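Local coordinates for uncharacterized protein (Staphylococcus aureus subsp. aureus Mu50, PDB 4QPV) that is of unknown function, a DUF1672 family member whose unusual fold repeats a unit of one kinked helix followed by three strands, at residues 149-161 with 221-233. Sequence-based numbering, arbitrary orientation. Where two conformers were deposited one is given.
Sequences KSKYKYTGYTENA and VVTTLFSTKDNFT
Thr155 and Phe226 form the antiparallel hydrogen-bonded pair that docks the short strand 154-155 on 225-227: Phe226 N donates to Thr155 O (2.8 Å) and Thr155 N to Phe226 O (3.0 Å). A third bond, Thr228 N to Lys153 O, extends the ladder, though its donor stands well above the carbonyl plane. On the face that carries Tyr154 and Ser227, the Tyr154 ring receives Leu225 CD1 over its centre, a CH-pi contact 3.8 Å from the centroid, while Leu225 CD2 touches Tyr154 CD1; Lys149 CA sits over the opposite face, toward the rim. On the face carrying Thr155, with CG anti to the carbonyl carbon (chi1 -60°), the Phe226 ring reaches past Gly156 and turns its edge on the face of Tyr157, planes at 76°. Thr224 OG1 meets the edge of that tyrosine at CD2 (3.7 Å). One water joins Lys153 O to Ser227 OG; Ser227 OG accepts from Lys229 N, an ST turn. Another water joins Thr155 OG1 to Phe226 O. Tyr154 OH bonds Leu145 O and Tyr157 OH bonds Pro274 O. Strand 154-155 thus joins a mixed sheet where 220-227 also pairs with 175-178 and 259-265, and Lys229 reaches Glu240 on helix 234-249.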
loop_
_atom_site.group_PDB
_atom_site.type_symbol
_atom_site.label_atom_id
_atom_site.label_comp_id
_atom_site.label_asym_id
_atom_site.label_seq_id
_atom_site.Cartn_x
_atom_site.Cartn_y
_atom_site.Cartn_z
ATOM N N LYS A 149 -16.090 -11.779 6.609
ATOM C CA LYS A 149 -16.653 -10.437 6.659
ATOM C C LYS A 149 -18.109 -10.451 7.189
ATOM O O LYS A 149 -18.470 -9.520 7.912
ATOM C CB LYS A 149 -16.496 -9.683 5.319
ATOM C CG LYS A 149 -17.224 -10.235 4.110
ATOM C CD LYS A 149 -16.737 -9.530 2.838
ATOM C CE LYS A 149 -17.687 -8.483 2.302
ATOM N NZ LYS A 149 -18.838 -9.095 1.576
ATOM N N SER A 150 -18.919 -11.480 6.883
ATOM C CA SER A 150 -20.284 -11.535 7.402
ATOM C C SER A 150 -20.317 -11.837 8.908
ATOM O O SER A 150 -20.988 -11.116 9.661
ATOM C CB SER A 150 -21.121 -12.559 6.633
ATOM O OG SER A 150 -22.391 -12.661 7.249
ATOM N N LYS A 151 -19.596 -12.885 9.338
ATOM C CA LYS A 151 -19.574 -13.314 10.733
ATOM C C LYS A 151 -19.096 -12.179 11.664
ATOM O O LYS A 151 -19.718 -11.975 12.702
ATOM C CB LYS A 151 -18.674 -14.552 10.912
ATOM C CG LYS A 151 -18.764 -15.147 12.326
ATOM C CD LYS A 151 -17.786 -16.272 12.577
ATOM C CE LYS A 151 -18.020 -16.867 13.951
ATOM N NZ LYS A 151 -16.923 -17.798 14.338
ATOM N N TYR A 152 -18.000 -11.487 11.309
ATOM C CA TYR A 152 -17.424 -10.443 12.169
ATOM C C TYR A 152 -17.814 -9.026 11.756
ATOM O O TYR A 152 -17.281 -8.049 12.299
ATOM C CB TYR A 152 -15.909 -10.607 12.287
ATOM C CG TYR A 152 -15.563 -11.888 13.019
ATOM C CD1 TYR A 152 -15.842 -12.039 14.379
ATOM C CD2 TYR A 152 -15.011 -12.975 12.340
ATOM C CE1 TYR A 152 -15.556 -13.227 15.050
ATOM C CE2 TYR A 152 -14.740 -14.178 12.997
ATOM C CZ TYR A 152 -15.004 -14.297 14.353
ATOM O OH TYR A 152 -14.720 -15.475 14.996
ATOM N N LYS A 153 -18.833 -8.928 10.881
ATOM C CA LYS A 153 -19.512 -7.696 10.514
ATOM C C LYS A 153 -18.550 -6.574 10.092
ATOM O O LYS A 153 -18.460 -5.536 10.760
ATOM C CB LYS A 153 -20.392 -7.227 11.695
ATOM C CG LYS A 153 -21.473 -8.240 12.088
ATOM C CD LYS A 153 -22.239 -7.781 13.305
ATOM C CE LYS A 153 -23.369 -8.727 13.699
ATOM N NZ LYS A 153 -22.863 -10.034 14.186
ATOM N N TYR A 154 -17.831 -6.787 8.998
ATOM C CA TYR A 154 -16.920 -5.765 8.489
ATOM C C TYR A 154 -16.877 -5.806 6.951
ATOM O O TYR A 154 -17.368 -6.738 6.311
ATOM C CB TYR A 154 -15.475 -5.928 9.089
ATOM C CG TYR A 154 -14.778 -7.228 8.717
ATOM C CD1 TYR A 154 -14.167 -7.392 7.467
ATOM C CD2 TYR A 154 -14.689 -8.276 9.627
ATOM C CE1 TYR A 154 -13.560 -8.597 7.109
ATOM C CE2 TYR A 154 -14.113 -9.499 9.268
ATOM C CZ TYR A 154 -13.526 -9.646 8.020
ATOM O OH TYR A 154 -12.963 -10.856 7.696
ATOM N N THR A 155 -16.262 -4.788 6.382
ATOM C CA THR A 155 -15.885 -4.674 4.972
ATOM C C THR A 155 -14.489 -4.103 4.970
ATOM O O THR A 155 -14.027 -3.577 5.989
ATOM C CB THR A 155 -16.865 -3.756 4.165
ATOM O OG1 THR A 155 -16.670 -2.404 4.575
ATOM C CG2 THR A 155 -18.337 -4.153 4.296
ATOM N N GLY A 156 -13.846 -4.113 3.823
ATOM C CA GLY A 156 -12.581 -3.413 3.695
ATOM C C GLY A 156 -12.857 -2.139 2.918
ATOM O O GLY A 156 -14.013 -1.733 2.761
ATOM N N TYR A 157 -11.809 -1.512 2.388
ATOM C CA TYR A 157 -11.986 -0.410 1.431
ATOM C C TYR A 157 -12.554 -0.985 0.137
ATOM O O TYR A 157 -12.449 -2.189 -0.058
ATOM C CB TYR A 157 -10.593 0.130 1.088
ATOM C CG TYR A 157 -9.981 1.138 2.021
ATOM C CD1 TYR A 157 -10.356 2.483 1.971
ATOM C CD2 TYR A 157 -8.878 0.801 2.804
ATOM C CE1 TYR A 157 -9.718 3.442 2.760
ATOM C CE2 TYR A 157 -8.234 1.748 3.595
ATOM C CZ TYR A 157 -8.648 3.066 3.560
ATOM O OH TYR A 157 -7.958 3.979 4.300
ATOM N N THR A 158 -13.034 -0.167 -0.792
ATOM C CA THR A 158 -13.372 -0.666 -2.125
ATOM C C THR A 158 -12.069 -0.768 -2.938
ATOM O O THR A 158 -11.068 -0.095 -2.616
ATOM C CB THR A 158 -14.367 0.256 -2.860
ATOM O OG1 THR A 158 -13.710 1.519 -3.129
ATOM C CG2 THR A 158 -15.682 0.444 -2.097
ATOM N N GLU A 159 -12.097 -1.552 -4.016
ATOM C CA GLU A 159 -10.938 -1.683 -4.891
ATOM C C GLU A 159 -10.594 -0.316 -5.510
ATOM O O GLU A 159 -9.413 0.032 -5.586
ATOM C CB GLU A 159 -11.194 -2.748 -5.977
ATOM C CG GLU A 159 -11.257 -4.160 -5.421
ATOM C CD GLU A 159 -11.233 -5.272 -6.455
ATOM O OE1 GLU A 159 -10.130 -5.589 -6.956
ATOM O OE2 GLU A 159 -12.308 -5.850 -6.738
ATOM N N ASN A 160 -11.603 0.486 -5.913
ATOM C CA ASN A 160 -11.323 1.801 -6.506
ATOM C C ASN A 160 -10.658 2.734 -5.514
ATOM O O ASN A 160 -9.724 3.449 -5.881
ATOM C CB ASN A 160 -12.580 2.457 -7.041
ATOM C CG ASN A 160 -12.943 2.027 -8.426
ATOM O OD1 ASN A 160 -14.042 1.542 -8.669
ATOM N ND2 ASN A 160 -12.028 2.197 -9.360
ATOM N N ALA A 161 -11.118 2.702 -4.244
ATOM C CA ALA A 161 -10.531 3.564 -3.218
ATOM C C ALA A 161 -9.041 3.246 -3.033
ATOM O O ALA A 161 -8.236 4.174 -2.990
ATOM C CB ALA A 161 -11.276 3.393 -1.890
ATOM N N VAL A 221 1.867 -7.069 8.487
ATOM C CA VAL A 221 0.555 -7.085 7.838
ATOM C C VAL A 221 -0.426 -6.402 8.809
ATOM O O VAL A 221 -0.541 -6.846 9.942
ATOM C CB VAL A 221 0.071 -8.507 7.464
ATOM C CG1 VAL A 221 -1.365 -8.474 6.939
ATOM C CG2 VAL A 221 1.002 -9.166 6.456
ATOM N N VAL A 222 -1.097 -5.319 8.387
ATOM C CA VAL A 222 -2.073 -4.618 9.236
ATOM C C VAL A 222 -3.412 -4.564 8.487
ATOM O O VAL A 222 -3.453 -4.044 7.377
ATOM C CB VAL A 222 -1.591 -3.186 9.667
ATOM C CG1 VAL A 222 -2.603 -2.531 10.603
ATOM C CG2 VAL A 222 -0.209 -3.227 10.340
ATOM N N THR A 223 -4.491 -5.074 9.085
ATOM C CA THR A 223 -5.804 -5.024 8.426
ATOM C C THR A 223 -6.395 -3.595 8.479
ATOM O O THR A 223 -6.009 -2.784 9.333
ATOM C CB THR A 223 -6.807 -6.070 8.966
ATOM O OG1 THR A 223 -7.264 -5.697 10.281
ATOM C CG2 THR A 223 -6.275 -7.524 8.899
ATOM N N THR A 224 -7.320 -3.308 7.549
ATOM C CA THR A 224 -8.024 -2.017 7.423
ATOM C C THR A 224 -9.488 -2.385 7.294
ATOM O O THR A 224 -10.037 -2.435 6.190
ATOM C CB THR A 224 -7.493 -1.185 6.219
ATOM O OG1 THR A 224 -7.692 -1.926 5.004
ATOM C CG2 THR A 224 -6.010 -0.780 6.377
ATOM N N LEU A 225 -10.096 -2.769 8.419
ATOM C CA LEU A 225 -11.495 -3.211 8.406
ATOM C C LEU A 225 -12.431 -2.129 8.922
ATOM O O LEU A 225 -12.106 -1.388 9.848
ATOM C CB LEU A 225 -11.674 -4.492 9.233
ATOM C CG LEU A 225 -10.692 -5.634 8.910
ATOM C CD1 LEU A 225 -10.970 -6.845 9.805
ATOM C CD2 LEU A 225 -10.757 -6.030 7.401
ATOM N N PHE A 226 -13.601 -2.054 8.307
ATOM C CA PHE A 226 -14.639 -1.089 8.659
ATOM C C PHE A 226 -15.861 -1.850 9.169
ATOM O O PHE A 226 -16.459 -2.647 8.431
ATOM C CB PHE A 226 -14.981 -0.232 7.430
ATOM C CG PHE A 226 -13.808 0.546 6.875
ATOM C CD1 PHE A 226 -12.924 -0.046 5.966
ATOM C CD2 PHE A 226 -13.590 1.872 7.250
ATOM C CE1 PHE A 226 -11.849 0.683 5.438
ATOM C CE2 PHE A 226 -12.559 2.622 6.662
ATOM C CZ PHE A 226 -11.693 2.019 5.765
ATOM N N SER A 227 -16.233 -1.630 10.438
ATOM C CA SER A 227 -17.406 -2.286 10.998
ATOM C C SER A 227 -18.675 -1.944 10.192
ATOM O O SER A 227 -18.803 -0.822 9.699
ATOM C CB SER A 227 -17.605 -1.860 12.447
ATOM O OG SER A 227 -18.761 -2.469 12.990
ATOM N N THR A 228 -19.613 -2.886 10.087
ATOM C CA THR A 228 -20.904 -2.621 9.438
ATOM C C THR A 228 -21.950 -2.254 10.506
ATOM O O THR A 228 -23.104 -1.998 10.161
ATOM C CB THR A 228 -21.383 -3.804 8.567
ATOM O OG1 THR A 228 -21.540 -4.951 9.391
ATOM C CG2 THR A 228 -20.442 -4.109 7.397
ATOM N N LYS A 229 -21.557 -2.229 11.794
ATOM C CA LYS A 229 -22.451 -1.839 12.904
ATOM C C LYS A 229 -22.782 -0.360 12.833
ATOM O O LYS A 229 -21.875 0.452 12.681
ATOM C CB LYS A 229 -21.817 -2.103 14.286
ATOM C CG LYS A 229 -21.468 -3.551 14.582
ATOM C CD LYS A 229 -20.784 -3.633 15.937
ATOM C CE LYS A 229 -20.480 -5.052 16.344
ATOM N NZ LYS A 229 -19.929 -5.104 17.726
ATOM N N ASP A 230 -24.057 0.001 13.034
ATOM C CA ASP A 230 -24.442 1.417 13.072
ATOM C C ASP A 230 -23.901 2.064 14.357
ATOM O O ASP A 230 -23.612 3.254 14.370
ATOM C CB ASP A 230 -25.978 1.571 13.005
ATOM C CG ASP A 230 -26.668 0.835 11.867
ATOM O OD1 ASP A 230 -26.179 0.922 10.712
ATOM O OD2 ASP A 230 -27.712 0.192 12.124
ATOM N N ASN A 231 -23.700 1.251 15.406
ATOM C CA ASN A 231 -23.290 1.701 16.735
ATOM C C ASN A 231 -21.914 1.153 17.166
ATOM O O ASN A 231 -21.730 0.846 18.346
ATOM C CB ASN A 231 -24.369 1.244 17.740
ATOM C CG ASN A 231 -24.538 -0.271 17.831
ATOM O OD1 ASN A 231 -24.076 -1.046 16.975
ATOM N ND2 ASN A 231 -25.175 -0.732 18.888
ATOM N N PHE A 232 -20.953 1.041 16.239
ATOM C CA PHE A 232 -19.623 0.551 16.576
ATOM C C PHE A 232 -18.979 1.345 17.708
ATOM O O PHE A 232 -18.984 2.569 17.680
ATOM C CB PHE A 232 -18.683 0.613 15.341
ATOM C CG PHE A 232 -17.216 0.372 15.639
ATOM C CD1 PHE A 232 -16.689 -0.918 15.625
ATOM C CD2 PHE A 232 -16.367 1.431 15.953
ATOM C CE1 PHE A 232 -15.337 -1.138 15.882
ATOM C CE2 PHE A 232 -15.015 1.206 16.228
ATOM C CZ PHE A 232 -14.511 -0.078 16.204
ATOM N N THR A 233 -18.368 0.638 18.667
ATOM C CA THR A 233 -17.511 1.225 19.694
ATOM C C THR A 233 -16.333 0.281 19.883
ATOM O O THR A 233 -16.461 -0.899 19.573
ATOM C CB THR A 233 -18.236 1.493 21.031
ATOM O OG1 THR A 233 -18.506 0.258 21.687
ATOM C CG2 THR A 233 -19.493 2.383 20.904
HETATM O O HOH W 1 -18.067 -4.943 13.411
HETATM O O HOH W 2 -18.358 -1.303 6.469
#